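Local coordinates for isomaltodextranase (Arthrobacter globiformis, PDB 5AWO), which hydrolyses the alpha-1,6-glucosidic linkages of dextran, releasing successive isomaltose units from the non-reducing ends of the chains, at residues 310-322 / 332-344. Numbering follows the deposited sequence.
Sequences QLILDGDFMRAST and MMNLMVAAGSPLA
Met318 reaches into a cluster of methionines between helix 326-339 and the chain that follows strand 312-314, a contact of the TIM barrel of this family 27 glycoside hydrolase; here the seventh barrel strand, 312-314, lies beside the eighth, 343-345, with the connecting helix outside them. The Met318 chain is extended through chi2 (-175°), which carries SD to Met333 SD at 3.7 Å, and the bend at chi3 (-76°) swings CE back to the backbone of Leu343 and Ala344. Met332 crosses it obliquely, SD to Met318 CB, while Met336 runs past it in the opposite direction, CG against its SD. The Met336 methyl, CE, goes on to touch Gly315 O (3.4 Å). Where the helix ends in a Schellman motif at Gly340, Ser341 turns OG anti to its backbone N, toward Gly315 N. Gly315 N donates to that OG at 3.1 Å, almost perfectly straight at 178°, and the hydroxyl in turn donates to Pro342 O in the carbonyl plane. With an alanine in place of Ser341, the buried Gly315 N would probably lose its acceptor and Pro342 O its hydroxyl donor. Asp314 crosses the Pro342 ring at about a right angle, OD1 3.4 Å from CG, and the same oxygen closes an Asx turn by accepting from Asp316 N. Arg199 salt-bridges both aspartates, and Asp316, whose side chain lies about 8 Å from that of the probable nucleophile Asp201, also pairs with Arg265. Ala344 CB meets the Phe317 ring at its edge, in plane, 3.8 Å from CD1, and Met318 N donates to Ala344 O at 2.8 Å.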
loop_
_atom_site.group_PDB
_atom_site.type_symbol
_atom_site.label_atom_id
_atom_site.label_comp_id
_atom_site.label_asym_id
_atom_site.label_seq_id
_atom_site.Cartn_x
_atom_site.Cartn_y
_atom_site.Cartn_z
ATOM N N GLN A 310 1.673 4.714 -6.258
ATOM C CA GLN A 310 2.724 4.861 -5.243
ATOM C C GLN A 310 2.780 3.543 -4.444
ATOM O O GLN A 310 2.892 2.504 -5.057
ATOM C CB GLN A 310 2.486 6.127 -4.406
ATOM C CG GLN A 310 2.391 7.395 -5.256
ATOM C CD GLN A 310 3.650 7.635 -6.090
ATOM O OE1 GLN A 310 4.778 7.552 -5.569
ATOM N NE2 GLN A 310 3.453 7.941 -7.379
ATOM N N LEU A 311 2.613 3.570 -3.117
ATOM C CA LEU A 311 2.620 2.338 -2.341
ATOM C C LEU A 311 1.254 2.103 -1.682
ATOM O O LEU A 311 0.547 3.057 -1.298
ATOM C CB LEU A 311 3.682 2.393 -1.259
ATOM C CG LEU A 311 5.108 2.112 -1.729
ATOM C CD1 LEU A 311 6.096 2.548 -0.680
ATOM C CD2 LEU A 311 5.270 0.641 -2.076
ATOM N N ILE A 312 0.903 0.841 -1.553
ATOM C CA ILE A 312 -0.153 0.416 -0.633
ATOM C C ILE A 312 0.460 0.175 0.750
ATOM O O ILE A 312 1.454 -0.540 0.885
ATOM C CB ILE A 312 -0.883 -0.834 -1.161
ATOM C CG1 ILE A 312 -1.697 -0.493 -2.410
ATOM C CG2 ILE A 312 -1.814 -1.419 -0.096
ATOM C CD1 ILE A 312 -2.111 -1.651 -3.250
ATOM N N LEU A 313 -0.075 0.839 1.767
ATOM C CA LEU A 313 0.412 0.659 3.135
ATOM C C LEU A 313 -0.227 -0.557 3.791
ATOM O O LEU A 313 -1.428 -0.754 3.719
ATOM C CB LEU A 313 0.163 1.931 3.948
ATOM C CG LEU A 313 0.647 3.235 3.328
ATOM C CD1 LEU A 313 0.448 4.399 4.287
ATOM C CD2 LEU A 313 2.101 3.173 2.875
ATOM N N ASP A 314 0.620 -1.368 4.412
ATOM C CA ASP A 314 0.246 -2.664 4.947
ATOM C C ASP A 314 0.260 -2.626 6.460
ATOM O O ASP A 314 1.317 -2.528 7.053
ATOM C CB ASP A 314 1.226 -3.705 4.378
ATOM C CG ASP A 314 1.037 -5.123 4.910
ATOM O OD1 ASP A 314 0.080 -5.407 5.635
ATOM O OD2 ASP A 314 1.906 -5.973 4.562
ATOM N N GLY A 315 -0.930 -2.715 7.063
ATOM C CA GLY A 315 -1.071 -2.760 8.512
ATOM C C GLY A 315 -1.029 -4.136 9.123
ATOM O O GLY A 315 -1.391 -4.302 10.282
ATOM N N ASP A 316 -0.573 -5.127 8.361
ATOM C CA ASP A 316 -0.327 -6.488 8.839
ATOM C C ASP A 316 -1.613 -7.275 9.000
ATOM O O ASP A 316 -2.482 -7.186 8.113
ATOM C CB ASP A 316 0.608 -6.540 10.062
ATOM C CG ASP A 316 1.392 -7.837 10.130
ATOM O OD1 ASP A 316 1.897 -8.277 9.075
ATOM O OD2 ASP A 316 1.564 -8.369 11.268
ATOM N N PHE A 317 -1.766 -8.038 10.081
ATOM C CA PHE A 317 -2.825 -9.021 10.185
ATOM C C PHE A 317 -3.862 -8.626 11.203
ATOM O O PHE A 317 -3.516 -8.060 12.249
ATOM C CB PHE A 317 -2.256 -10.379 10.607
ATOM C CG PHE A 317 -1.192 -10.882 9.685
ATOM C CD1 PHE A 317 -1.396 -10.910 8.311
ATOM C CD2 PHE A 317 0.006 -11.338 10.179
ATOM C CE1 PHE A 317 -0.390 -11.362 7.447
ATOM C CE2 PHE A 317 1.002 -11.815 9.319
ATOM C CZ PHE A 317 0.812 -11.803 7.955
ATOM N N MET A 318 -5.118 -8.856 10.838
ATOM C CA MET A 318 -6.251 -8.661 11.743
ATOM C C MET A 318 -6.497 -9.947 12.534
ATOM O O MET A 318 -6.721 -11.012 11.958
ATOM C CB MET A 318 -7.504 -8.245 10.971
ATOM C CG MET A 318 -7.349 -6.883 10.348
ATOM S SD MET A 318 -8.833 -6.282 9.545
ATOM C CE MET A 318 -8.801 -7.260 8.051
ATOM N N ARG A 319 -6.463 -9.809 13.859
ATOM C CA ARG A 319 -6.645 -10.936 14.775
ATOM C C ARG A 319 -7.886 -10.591 15.647
ATOM O O ARG A 319 -7.793 -10.040 16.756
ATOM C CB ARG A 319 -5.399 -11.185 15.601
ATOM C CG ARG A 319 -4.133 -11.468 14.779
ATOM C CD ARG A 319 -3.000 -12.051 15.635
ATOM N NE ARG A 319 -3.413 -13.360 16.086
ATOM C CZ ARG A 319 -2.995 -13.987 17.179
ATOM N NH1 ARG A 319 -1.994 -13.533 17.925
ATOM N NH2 ARG A 319 -3.582 -15.127 17.493
ATOM N N ALA A 320 -9.055 -10.784 15.065
ATOM C CA ALA A 320 -10.285 -10.218 15.680
ATOM C C ALA A 320 -10.501 -10.692 17.104
ATOM O O ALA A 320 -10.902 -9.913 17.985
ATOM C CB ALA A 320 -11.505 -10.542 14.842
ATOM N N SER A 321 -10.256 -11.968 17.352
ATOM C CA SER A 321 -10.488 -12.591 18.670
ATOM C C SER A 321 -9.540 -12.101 19.745
ATOM O O SER A 321 -9.746 -12.351 20.934
ATOM C CB SER A 321 -10.333 -14.108 18.585
ATOM O OG SER A 321 -8.965 -14.463 18.546
ATOM N N THR A 322 -8.468 -11.413 19.350
ATOM C CA THR A 322 -7.510 -10.900 20.331
ATOM C C THR A 322 -7.907 -9.575 20.972
ATOM O O THR A 322 -7.228 -9.125 21.890
ATOM C CB THR A 322 -6.095 -10.743 19.747
ATOM O OG1 THR A 322 -6.052 -9.680 18.779
ATOM C CG2 THR A 322 -5.618 -12.048 19.124
ATOM N N MET A 332 -10.416 -1.831 14.426
ATOM C CA MET A 332 -9.377 -2.553 13.687
ATOM C C MET A 332 -9.694 -2.554 12.186
ATOM O O MET A 332 -8.871 -2.157 11.351
ATOM C CB MET A 332 -9.287 -3.989 14.249
ATOM C CG MET A 332 -8.366 -4.921 13.492
ATOM S SD MET A 332 -8.688 -6.641 13.886
ATOM C CE MET A 332 -10.237 -6.854 13.071
ATOM N N MET A 333 -10.894 -3.038 11.853
ATOM C CA MET A 333 -11.267 -3.173 10.449
ATOM C C MET A 333 -11.364 -1.798 9.793
ATOM O O MET A 333 -10.847 -1.570 8.695
ATOM C CB MET A 333 -12.597 -3.898 10.350
ATOM C CG MET A 333 -13.099 -4.133 8.937
ATOM S SD MET A 333 -12.011 -5.280 8.050
ATOM C CE MET A 333 -12.877 -5.435 6.482
ATOM N N ASN A 334 -11.961 -0.834 10.489
ATOM C CA ASN A 334 -12.145 0.496 9.922
ATOM C C ASN A 334 -10.812 1.191 9.615
ATOM O O ASN A 334 -10.684 1.920 8.608
ATOM C CB ASN A 334 -12.965 1.376 10.871
ATOM C CG ASN A 334 -14.436 1.018 10.924
ATOM O OD1 ASN A 334 -14.965 0.338 10.035
ATOM N ND2 ASN A 334 -15.114 1.468 11.988
ATOM N N LEU A 335 -9.801 0.980 10.447
ATOM C CA LEU A 335 -8.497 1.573 10.184
ATOM C C LEU A 335 -7.865 0.991 8.928
ATOM O O LEU A 335 -7.322 1.725 8.097
ATOM C CB LEU A 335 -7.553 1.364 11.386
ATOM C CG LEU A 335 -6.141 1.943 11.220
ATOM C CD1 LEU A 335 -6.122 3.451 11.011
ATOM C CD2 LEU A 335 -5.260 1.574 12.442
ATOM N N MET A 336 -7.911 -0.328 8.787
ATOM C CA MET A 336 -7.314 -0.968 7.607
ATOM C C MET A 336 -8.004 -0.466 6.341
ATOM O O MET A 336 -7.346 -0.137 5.341
ATOM C CB MET A 336 -7.402 -2.508 7.680
ATOM C CG MET A 336 -6.760 -3.149 8.911
ATOM S SD MET A 336 -5.008 -2.759 9.080
ATOM C CE MET A 336 -4.686 -3.686 10.576
ATOM N N VAL A 337 -9.327 -0.410 6.385
ATOM C CA VAL A 337 -10.076 0.047 5.216
ATOM C C VAL A 337 -9.801 1.531 4.931
ATOM O O VAL A 337 -9.555 1.941 3.772
ATOM C CB VAL A 337 -11.590 -0.225 5.371
ATOM C CG1 VAL A 337 -12.405 0.466 4.280
ATOM C CG2 VAL A 337 -11.830 -1.707 5.401
ATOM N N ALA A 338 -9.822 2.373 5.957
ATOM C CA ALA A 338 -9.563 3.802 5.776
ATOM C C ALA A 338 -8.233 4.037 5.073
ATOM O O ALA A 338 -8.106 4.936 4.220
ATOM C CB ALA A 338 -9.596 4.531 7.105
ATOM N N ALA A 339 -7.221 3.246 5.421
ATOM C CA ALA A 339 -5.891 3.468 4.914
ATOM C C ALA A 339 -5.615 2.780 3.569
ATOM O O ALA A 339 -4.534 2.970 2.978
ATOM C CB ALA A 339 -4.877 3.008 5.951
ATOM N N GLY A 340 -6.585 2.037 3.036
ATOM C CA GLY A 340 -6.378 1.309 1.787
ATOM C C GLY A 340 -5.510 0.087 1.912
ATOM O O GLY A 340 -5.004 -0.459 0.924
ATOM N N SER A 341 -5.348 -0.407 3.127
ATOM C CA SER A 341 -4.471 -1.527 3.382
ATOM C C SER A 341 -5.032 -2.814 2.841
ATOM O O SER A 341 -6.238 -2.966 2.691
ATOM C CB SER A 341 -4.327 -1.672 4.907
ATOM O OG SER A 341 -3.514 -2.756 5.336
ATOM N N PRO A 342 -4.165 -3.814 2.639
ATOM C CA PRO A 342 -4.682 -5.188 2.600
ATOM C C PRO A 342 -5.594 -5.495 3.787
ATOM O O PRO A 342 -5.391 -4.946 4.898
ATOM C CB PRO A 342 -3.417 -6.047 2.721
ATOM C CG PRO A 342 -2.404 -5.128 3.330
ATOM C CD PRO A 342 -2.694 -3.803 2.703
ATOM N N LEU A 343 -6.570 -6.352 3.543
ATOM C CA LEU A 343 -7.494 -6.817 4.579
ATOM C C LEU A 343 -7.136 -8.263 4.789
ATOM O O LEU A 343 -7.592 -9.137 4.047
ATOM C CB LEU A 343 -8.957 -6.612 4.145
ATOM C CG LEU A 343 -9.290 -5.176 3.729
ATOM C CD1 LEU A 343 -10.722 -5.083 3.224
ATOM C CD2 LEU A 343 -9.026 -4.166 4.835
ATOM N N ALA A 344 -6.267 -8.528 5.765
ATOM C CA ALA A 344 -5.640 -9.806 5.987
ATOM C C ALA A 344 -6.153 -10.414 7.285
ATOM O O ALA A 344 -5.739 -10.011 8.390
ATOM C CB ALA A 344 -4.133 -9.632 6.023
HETATM O O HOH W 1 -2.392 2.527 1.173
HETATM O O HOH W 2 -5.174 -6.392 7.424
#